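Local coordinates for protein CsuE (Acinetobacter baumannii, PDB 6FJY), which is the tip adhesin of the archaic chaperone-usher Csu pili, held here before assembly by its chaperone CsuC, and probably attaches the bacterium to surfaces during biofilm formation, at residues Tyr18-Gly23 / Gly113-Pro118; Phe242-Ile247 / Ile289-Ala294; Phe132-Ala137 / Gly144-Ser149. One frame throughout, in Å; residues are numbered along the deposited sequence.

Overall arrangement
From the N terminus, helix 16-21 follows strand 9-15, and interaction 1 brings it against the loop after strand 103-110, closing a loop of 89 residues near the middle of the elongated chain. Strand 119-136 then runs outward to interaction 3, where residues 132-137 and 144-149 form a short hairpin at one end, in the neighbourhood of the disulfide Cys2-Cys35. The chain returns along strand 167-184, and within the Spore Coat Protein U domain interaction 2 joins strand 242-249 to the end of strand 279-289. The three contacts follow in series, neither nested nor crossed. Interactions 2 and 3 lie on opposite sides of the chain's centre, their centres about 80 Å apart.

Interaction 1. Residues Tyr18-Gly23 / Gly113-Pro118; sequences YLMENG and GQSVSP
Met20 and Gly113 share the one hydrogen bond between the helix end and the loop: Gly113 N donates to Met20 O at 2.9 Å. The bond is bent, with 142° at the hydrogen. A second polar approach is weaker. Gln114 O faces the helix backbone and takes a CA-H...O contact from Met20 CA at 3.6 Å. The same carbonyl oxygen lies 3.8 Å from Leu19 CG, so one loop oxygen meets two successive helix residues. Helix 16-21 is the only helix in a chain built of Ig-like beta sandwiches, and the loop 113-118 leads from strand 103-110 into the long strand 119-136. The helix closes its last turn with Asn22 N bonded to Tyr18 O at 2.7 Å, and Gly23 then leaves helical geometry with positive phi. Apolar contact is confined to a few carbons. Met20 turns CG anti to its own N (chi1 -160°), which sets that methylene 3.7 Å from Ser115 CB; beyond it the chain bends and leads off from the loop. Leu19 and Gln114 both pack on Leu68 of strand 67-73, and Gln114 NE2 is bonded to the carbonyls of Asn69 and Pro111. On the helix, Glu21 forms a salt bridge with Arg209.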
loop_
_atom_site.group_PDB
_atom_site.type_symbol
_atom_site.label_atom_id
_atom_site.label_comp_id
_atom_site.label_asym_id
_atom_site.label_seq_id
_atom_site.Cartn_x
_atom_site.Cartn_y
_atom_site.Cartn_z
ATOM N N TYR D 18 9.512 -2.387 4.426
ATOM C CA TYR D 18 10.052 -3.535 3.713
ATOM C C TYR D 18 11.232 -3.119 2.848
ATOM O O TYR D 18 12.263 -3.800 2.814
ATOM C CB TYR D 18 8.944 -4.180 2.876
ATOM C CG TYR D 18 9.342 -5.407 2.082
ATOM C CD1 TYR D 18 10.067 -5.290 0.901
ATOM C CD2 TYR D 18 8.952 -6.681 2.489
ATOM C CE1 TYR D 18 10.421 -6.399 0.161
ATOM C CE2 TYR D 18 9.302 -7.805 1.750
ATOM C CZ TYR D 18 10.039 -7.654 0.584
ATOM O OH TYR D 18 10.397 -8.751 -0.166
ATOM N N LEU D 19 11.099 -1.985 2.159
ATOM C CA LEU D 19 12.184 -1.452 1.345
ATOM C C LEU D 19 13.462 -1.254 2.150
ATOM O O LEU D 19 14.563 -1.437 1.623
ATOM C CB LEU D 19 11.739 -0.129 0.723
ATOM C CG LEU D 19 12.753 0.656 -0.094
ATOM C CD1 LEU D 19 13.307 -0.237 -1.202
ATOM C CD2 LEU D 19 12.092 1.886 -0.683
ATOM N N MET D 20 13.341 -0.866 3.417
ATOM C CA MET D 20 14.523 -0.571 4.222
ATOM C C MET D 20 15.193 -1.844 4.722
ATOM O O MET D 20 16.422 -1.959 4.680
ATOM C CB MET D 20 14.137 0.323 5.402
ATOM C CG MET D 20 15.296 1.080 6.026
ATOM S SD MET D 20 15.373 0.865 7.806
ATOM C CE MET D 20 15.741 -0.883 7.887
ATOM N N GLU D 21 14.399 -2.803 5.196
ATOM C CA GLU D 21 14.928 -4.031 5.778
ATOM C C GLU D 21 15.265 -5.064 4.713
ATOM O O GLU D 21 16.327 -5.695 4.765
ATOM C CB GLU D 21 13.917 -4.615 6.764
ATOM C CG GLU D 21 13.505 -3.659 7.858
ATOM C CD GLU D 21 12.421 -4.229 8.727
ATOM O OE1 GLU D 21 11.910 -5.320 8.397
ATOM O OE2 GLU D 21 12.078 -3.583 9.737
ATOM N N ASN D 22 14.364 -5.267 3.755
ATOM C CA ASN D 22 14.542 -6.304 2.755
ATOM C C ASN D 22 14.912 -5.757 1.394
ATOM O O ASN D 22 15.216 -6.545 0.492
ATOM C CB ASN D 22 13.269 -7.141 2.622
ATOM C CG ASN D 22 12.870 -7.796 3.921
ATOM O OD1 ASN D 22 13.703 -8.386 4.610
ATOM N ND2 ASN D 22 11.591 -7.688 4.268
ATOM N N GLY D 23 14.908 -4.437 1.230
ATOM C CA GLY D 23 15.065 -3.871 -0.094
ATOM C C GLY D 23 13.965 -4.361 -1.005
ATOM O O GLY D 23 12.812 -4.547 -0.599
ATOM N N GLY D 113 18.537 -1.374 2.731
ATOM C CA GLY D 113 19.155 -0.341 3.536
ATOM C C GLY D 113 18.871 1.072 3.088
ATOM O O GLY D 113 19.591 1.991 3.495
ATOM N N GLN D 114 17.849 1.276 2.265
ATOM C CA GLN D 114 17.458 2.596 1.785
ATOM C C GLN D 114 16.187 3.025 2.506
ATOM O O GLN D 114 15.138 2.388 2.357
ATOM C CB GLN D 114 17.239 2.591 0.273
ATOM C CG GLN D 114 18.435 2.128 -0.545
ATOM C CD GLN D 114 18.303 2.500 -2.024
ATOM O OE1 GLN D 114 18.001 3.647 -2.362
ATOM N NE2 GLN D 114 18.512 1.526 -2.905
ATOM N N SER D 115 16.283 4.102 3.280
ATOM C CA SER D 115 15.176 4.617 4.075
ATOM C C SER D 115 14.742 5.948 3.480
ATOM O O SER D 115 15.512 6.914 3.490
ATOM C CB SER D 115 15.583 4.779 5.542
ATOM O OG SER D 115 14.514 5.286 6.323
ATOM N N VAL D 116 13.512 5.994 2.963
ATOM C CA VAL D 116 13.018 7.153 2.226
ATOM C C VAL D 116 11.532 7.332 2.511
ATOM O O VAL D 116 10.833 6.395 2.903
ATOM C CB VAL D 116 13.281 7.011 0.706
ATOM C CG1 VAL D 116 12.074 6.398 -0.015
ATOM C CG2 VAL D 116 13.658 8.341 0.111
ATOM N N SER D 117 11.051 8.560 2.316
ATOM C CA SER D 117 9.668 8.888 2.623
ATOM C C SER D 117 8.731 8.335 1.551
ATOM O O SER D 117 9.139 8.139 0.405
ATOM C CB SER D 117 9.489 10.399 2.732
ATOM O OG SER D 117 9.764 11.037 1.498
ATOM N N PRO D 118 7.477 8.053 1.908
ATOM C CA PRO D 118 6.511 7.625 0.893
ATOM C C PRO D 118 6.264 8.735 -0.117
ATOM O O PRO D 118 6.309 9.923 0.206
ATOM C CB PRO D 118 5.247 7.312 1.704
ATOM C CG PRO D 118 5.706 7.141 3.102
ATOM C CD PRO D 118 6.896 8.035 3.261
#

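Interaction 2. Residues Phe242-Ile247 / Ile289-Ala294; sequences FLKYDI and IVDENA
Leu243 and Ile289 interlock by their branches, the two side chains crossing at about a right angle. Leu243 CD1 meets Ile289 CG2 at 3.6 Å, and Leu243 CD2 meets Ile289 CD1 at 3.8 Å, so each methyl of the leucine has its own partner. Ile289 sets CG2 anti to its backbone N (chi1 -53°), and the bend at chi2 (-80°) brings CD1 round to Leu243 CD2. Val290 adopts a less usual rotamer: CG1 stands between its backbone N and carbonyl carbon (chi1 38°), and in this crowded position it rests against the peptide carbonyl of Lys244, 3.6 Å from Lys244 O. That oxygen also accepts the hydrogen bond from Val290 N at 3.2 Å. Tyr245 and Ile289 are an antiparallel non-hydrogen-bonded pair, marking where strand 242-249 lies beside the last residue of strand 279-289 in the Ig-like C-terminal part of the protein; strand 233-236 flanks the first strand on its other side. The Tyr245 ring swings away from Ile289, leaving CB 4.5 Å from Ile289 CD1. Its hydroxyl reaches Asp304, and its side chain packs on Val110 of the CsuC chain. Lys244 is extended beyond CG and runs outward, bringing NZ within 5.0 Å of Asp291 OD2, too far for a salt bridge, though the opposite charges probably attract weakly. Farther along the strand, Asp246 OD1 uses its anti lone pair for Ile247 N, while the carboxylate also forms salt bridges with Arg232 and Arg255.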
loop_
_atom_site.group_PDB
_atom_site.type_symbol
_atom_site.label_atom_id
_atom_site.label_comp_id
_atom_site.label_asym_id
_atom_site.label_seq_id
_atom_site.Cartn_x
_atom_site.Cartn_y
_atom_site.Cartn_z
ATOM N N PHE D 242 -15.552 -14.041 36.872
ATOM C CA PHE D 242 -15.004 -12.890 36.173
ATOM C C PHE D 242 -14.143 -12.067 37.114
ATOM O O PHE D 242 -14.490 -11.871 38.283
ATOM C CB PHE D 242 -16.111 -12.016 35.595
ATOM C CG PHE D 242 -16.881 -12.673 34.493
ATOM C CD1 PHE D 242 -16.325 -12.808 33.232
ATOM C CD2 PHE D 242 -18.158 -13.155 34.713
ATOM C CE1 PHE D 242 -17.026 -13.409 32.215
ATOM C CE2 PHE D 242 -18.864 -13.757 33.694
ATOM C CZ PHE D 242 -18.297 -13.882 32.444
ATOM N N LEU D 243 -13.021 -11.584 36.588
ATOM C CA LEU D 243 -12.109 -10.694 37.301
ATOM C C LEU D 243 -12.072 -9.369 36.542
ATOM O O LEU D 243 -11.436 -9.269 35.487
ATOM C CB LEU D 243 -10.726 -11.322 37.412
ATOM C CG LEU D 243 -9.663 -10.450 38.068
ATOM C CD1 LEU D 243 -10.164 -9.951 39.407
ATOM C CD2 LEU D 243 -8.382 -11.248 38.231
ATOM N N LYS D 244 -12.763 -8.360 37.070
ATOM C CA LYS D 244 -12.872 -7.079 36.386
ATOM C C LYS D 244 -11.531 -6.355 36.380
ATOM O O LYS D 244 -10.757 -6.442 37.336
ATOM C CB LYS D 244 -13.933 -6.209 37.058
ATOM C CG LYS D 244 -15.344 -6.780 36.992
ATOM C CD LYS D 244 -16.319 -5.989 37.855
ATOM C CE LYS D 244 -17.701 -6.633 37.843
ATOM N NZ LYS D 244 -18.677 -5.927 38.721
ATOM N N TYR D 245 -11.260 -5.624 35.298
ATOM C CA TYR D 245 -10.014 -4.880 35.183
ATOM C C TYR D 245 -10.222 -3.689 34.254
ATOM O O TYR D 245 -11.297 -3.497 33.680
ATOM C CB TYR D 245 -8.885 -5.790 34.688
ATOM C CG TYR D 245 -8.981 -6.109 33.218
ATOM C CD1 TYR D 245 -9.778 -7.149 32.767
ATOM C CD2 TYR D 245 -8.281 -5.362 32.277
ATOM C CE1 TYR D 245 -9.872 -7.439 31.419
ATOM C CE2 TYR D 245 -8.369 -5.644 30.932
ATOM C CZ TYR D 245 -9.166 -6.681 30.508
ATOM O OH TYR D 245 -9.260 -6.963 29.168
ATOM N N ASP D 246 -9.173 -2.880 34.109
ATOM C CA ASP D 246 -9.156 -1.851 33.075
ATOM C C ASP D 246 -7.708 -1.589 32.677
ATOM O O ASP D 246 -6.767 -2.151 33.246
ATOM C CB ASP D 246 -9.855 -0.564 33.538
ATOM C CG ASP D 246 -10.642 0.120 32.417
ATOM O OD1 ASP D 246 -10.038 0.470 31.385
ATOM O OD2 ASP D 246 -11.870 0.307 32.564
ATOM N N ILE D 247 -7.551 -0.735 31.671
ATOM C CA ILE D 247 -6.258 -0.361 31.119
ATOM C C ILE D 247 -6.166 1.157 31.135
ATOM O O ILE D 247 -7.137 1.848 30.805
ATOM C CB ILE D 247 -6.074 -0.900 29.683
ATOM C CG1 ILE D 247 -6.131 -2.428 29.647
ATOM C CG2 ILE D 247 -4.768 -0.420 29.091
ATOM C CD1 ILE D 247 -6.125 -2.962 28.245
ATOM N N ILE D 289 -6.430 -4.148 38.327
ATOM C CA ILE D 289 -7.583 -4.921 38.781
ATOM C C ILE D 289 -8.545 -3.992 39.522
ATOM O O ILE D 289 -8.168 -2.927 40.018
ATOM C CB ILE D 289 -7.137 -6.103 39.677
ATOM C CG1 ILE D 289 -6.078 -6.946 38.970
ATOM C CG2 ILE D 289 -8.314 -6.989 40.061
ATOM C CD1 ILE D 289 -6.638 -7.911 37.948
ATOM N N VAL D 290 -9.816 -4.399 39.585
ATOM C CA VAL D 290 -10.859 -3.697 40.330
ATOM C C VAL D 290 -11.887 -4.729 40.793
ATOM O O VAL D 290 -12.107 -5.746 40.129
ATOM C CB VAL D 290 -11.502 -2.578 39.474
ATOM C CG1 VAL D 290 -11.642 -3.030 38.029
ATOM C CG2 VAL D 290 -12.859 -2.158 40.039
ATOM N N ASP D 291 -12.499 -4.470 41.960
ATOM C CA ASP D 291 -13.349 -5.415 42.685
ATOM C C ASP D 291 -12.462 -6.551 43.192
ATOM O O ASP D 291 -11.288 -6.629 42.813
ATOM C CB ASP D 291 -14.535 -5.883 41.810
ATOM C CG ASP D 291 -14.548 -7.390 41.534
ATOM O OD1 ASP D 291 -13.602 -7.908 40.900
ATOM O OD2 ASP D 291 -15.529 -8.053 41.931
ATOM N N GLU D 292 -12.966 -7.409 44.080
ATOM C CA GLU D 292 -12.049 -8.370 44.679
ATOM C C GLU D 292 -12.779 -9.608 45.180
ATOM O O GLU D 292 -13.988 -9.584 45.429
ATOM C CB GLU D 292 -11.244 -7.721 45.818
ATOM C CG GLU D 292 -10.041 -8.534 46.330
ATOM C CD GLU D 292 -9.169 -9.115 45.216
ATOM O OE1 GLU D 292 -9.059 -8.496 44.134
ATOM O OE2 GLU D 292 -8.585 -10.201 45.428
ATOM N N ASN D 293 -12.005 -10.698 45.265
ATOM C CA ASN D 293 -12.261 -11.942 45.993
ATOM C C ASN D 293 -12.956 -13.000 45.145
ATOM O O ASN D 293 -14.181 -13.161 45.197
ATOM C CB ASN D 293 -13.032 -11.676 47.284
ATOM C CG ASN D 293 -12.120 -11.656 48.488
ATOM O OD1 ASN D 293 -12.090 -10.693 49.255
ATOM N ND2 ASN D 293 -11.354 -12.724 48.650
ATOM N N ALA D 294 -12.156 -13.745 44.388
ATOM C CA ALA D 294 -12.635 -14.852 43.574
ATOM C C ALA D 294 -11.966 -16.161 43.998
ATOM O O ALA D 294 -10.757 -16.209 44.245
ATOM C CB ALA D 294 -12.374 -14.567 42.100
#

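Interaction 3. Residues Phe132-Ala137 / Gly144-Ser149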
loop_
_atom_site.group_PDB
_atom_site.type_symbol
_atom_site.label_atom_id
_atom_site.label_comp_id
_atom_site.label_asym_id
_atom_site.label_seq_id
_atom_site.Cartn_x
_atom_site.Cartn_y
_atom_site.Cartn_z
ATOM N N PHE D 132 18.860 -4.789 -31.748
ATOM C CA PHE D 132 19.201 -5.420 -33.017
ATOM C C PHE D 132 18.779 -6.878 -32.880
ATOM O O PHE D 132 19.386 -7.630 -32.110
ATOM C CB PHE D 132 20.700 -5.301 -33.316
ATOM C CG PHE D 132 21.249 -3.894 -33.210
ATOM C CD1 PHE D 132 21.520 -3.323 -31.973
ATOM C CD2 PHE D 132 21.527 -3.159 -34.354
ATOM C CE1 PHE D 132 22.038 -2.031 -31.876
ATOM C CE2 PHE D 132 22.051 -1.870 -34.272
ATOM C CZ PHE D 132 22.308 -1.306 -33.033
ATOM N N TYR D 133 17.729 -7.279 -33.597
ATOM C CA TYR D 133 17.153 -8.601 -33.390
ATOM C C TYR D 133 16.820 -9.274 -34.714
ATOM O O TYR D 133 16.555 -8.615 -35.724
ATOM C CB TYR D 133 15.885 -8.542 -32.517
ATOM C CG TYR D 133 14.797 -7.643 -33.055
ATOM C CD1 TYR D 133 13.825 -8.134 -33.924
ATOM C CD2 TYR D 133 14.733 -6.305 -32.690
ATOM C CE1 TYR D 133 12.829 -7.319 -34.414
ATOM C CE2 TYR D 133 13.735 -5.476 -33.179
ATOM C CZ TYR D 133 12.791 -5.984 -34.043
ATOM O OH TYR D 133 11.806 -5.156 -34.528
ATOM N N SER D 134 16.843 -10.609 -34.687
ATOM C CA SER D 134 16.312 -11.447 -35.764
ATOM C C SER D 134 15.734 -12.697 -35.109
ATOM O O SER D 134 16.474 -13.628 -34.769
ATOM C CB SER D 134 17.372 -11.807 -36.789
ATOM O OG SER D 134 16.808 -12.621 -37.797
ATOM N N VAL D 135 14.421 -12.713 -34.950
ATOM C CA VAL D 135 13.714 -13.726 -34.170
ATOM C C VAL D 135 12.975 -14.647 -35.131
ATOM O O VAL D 135 12.252 -14.155 -36.006
ATOM C CB VAL D 135 12.732 -13.092 -33.171
ATOM C CG1 VAL D 135 12.140 -14.165 -32.268
ATOM C CG2 VAL D 135 13.434 -12.005 -32.367
ATOM N N PRO D 136 13.115 -15.963 -34.999
ATOM C CA PRO D 136 12.355 -16.879 -35.853
ATOM C C PRO D 136 10.875 -16.854 -35.508
ATOM O O PRO D 136 10.483 -16.707 -34.350
ATOM C CB PRO D 136 12.980 -18.247 -35.551
ATOM C CG PRO D 136 13.578 -18.093 -34.191
ATOM C CD PRO D 136 14.022 -16.671 -34.077
ATOM N N ALA D 137 10.054 -16.985 -36.545
ATOM C CA ALA D 137 8.603 -16.933 -36.448
ATOM C C ALA D 137 8.016 -18.338 -36.474
ATOM O O ALA D 137 8.637 -19.290 -36.959
ATOM C CB ALA D 137 8.018 -16.106 -37.597
ATOM N N GLY D 144 10.284 -20.067 -42.839
ATOM C CA GLY D 144 11.472 -19.278 -43.089
ATOM C C GLY D 144 11.347 -17.803 -42.799
ATOM O O GLY D 144 12.189 -17.025 -43.263
ATOM N N VAL D 145 10.322 -17.388 -42.053
ATOM C CA VAL D 145 10.071 -15.979 -41.771
ATOM C C VAL D 145 10.779 -15.604 -40.477
ATOM O O VAL D 145 10.884 -16.417 -39.550
ATOM C CB VAL D 145 8.555 -15.697 -41.697
ATOM C CG1 VAL D 145 8.282 -14.264 -41.281
ATOM C CG2 VAL D 145 7.897 -15.971 -43.046
ATOM N N PHE D 146 11.290 -14.374 -40.419
ATOM C CA PHE D 146 11.999 -13.887 -39.247
ATOM C C PHE D 146 11.541 -12.476 -38.915
ATOM O O PHE D 146 11.354 -11.647 -39.808
ATOM C CB PHE D 146 13.518 -13.922 -39.468
ATOM C CG PHE D 146 14.070 -15.308 -39.609
ATOM C CD1 PHE D 146 14.105 -15.930 -40.845
ATOM C CD2 PHE D 146 14.545 -15.989 -38.507
ATOM C CE1 PHE D 146 14.603 -17.212 -40.976
ATOM C CE2 PHE D 146 15.046 -17.272 -38.627
ATOM C CZ PHE D 146 15.078 -17.885 -39.864
ATOM N N PHE D 147 11.336 -12.223 -37.624
ATOM C CA PHE D 147 11.053 -10.879 -37.136
ATOM C C PHE D 147 12.382 -10.167 -36.910
ATOM O O PHE D 147 13.208 -10.613 -36.104
ATOM C CB PHE D 147 10.231 -10.932 -35.849
ATOM C CG PHE D 147 8.978 -11.762 -35.949
ATOM C CD1 PHE D 147 8.160 -11.690 -37.069
ATOM C CD2 PHE D 147 8.619 -12.620 -34.914
ATOM C CE1 PHE D 147 7.002 -12.459 -37.157
ATOM C CE2 PHE D 147 7.460 -13.390 -34.988
ATOM C CZ PHE D 147 6.646 -13.310 -36.114
ATOM N N GLU D 148 12.601 -9.078 -37.637
ATOM C CA GLU D 148 13.912 -8.461 -37.707
ATOM C C GLU D 148 13.810 -6.952 -37.555
ATOM O O GLU D 148 12.824 -6.326 -37.949
ATOM C CB GLU D 148 14.620 -8.803 -39.027
ATOM C CG GLU D 148 15.150 -10.220 -39.068
ATOM C CD GLU D 148 15.340 -10.743 -40.473
ATOM O OE1 GLU D 148 14.675 -10.233 -41.402
ATOM O OE2 GLU D 148 16.138 -11.688 -40.643
ATOM N N SER D 149 14.842 -6.392 -36.939
ATOM C CA SER D 149 15.095 -4.971 -36.917
ATOM C C SER D 149 15.696 -4.563 -38.257
ATOM O O SER D 149 16.196 -5.413 -38.999
ATOM C CB SER D 149 16.037 -4.631 -35.763
ATOM O OG SER D 149 17.263 -5.327 -35.886
#
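Ser134 OG has two polar partners: it donates to Glu148 OE2 at 3.1 Å and is also hydrogen-bonded to Arg154. The glutamate oxygen receives it on its anti lone pair, away from the other oxygen of the carboxylate. At the end of the pairing Ser149 grips the backbone of Tyr133 twice. Its OG accepts from Tyr133 N at 3.0 Å, because chi1 of 59° folds the hydroxyl back toward the strand, and its N gives a hydrogen bond to Tyr133 O at 3.1 Å. The shortest bonds join Val135 and Phe147, N to O in both directions at 2.7 Å. Together with Ala137 N bonded to Val145 O, they make residues 132-137 and 144-149 an antiparallel beta hairpin, in which the short strand 146-148 lies along the end of strand 119-136. Strand 47-54 flanks the latter on its other side. One face carries Ser134, Glu148, Pro136 and Phe146, and there Phe146 CE2 touches Pro136 CB at 3.8 Å. Val135 and Phe147 point to the other face, where they and Tyr133 pack on Cys2 of the disulfide Cys2-Cys35. Two CH-pi contacts join the segments. Ser149 CB sits over a face of the Tyr133 ring, 3.8 Å from its centroid and 22° off the normal, while Phe147 O comes to the edge of that ring. Farther along, Ala137 CB lies over a face of the Phe147 ring and approaches CZ to 3.4 Å.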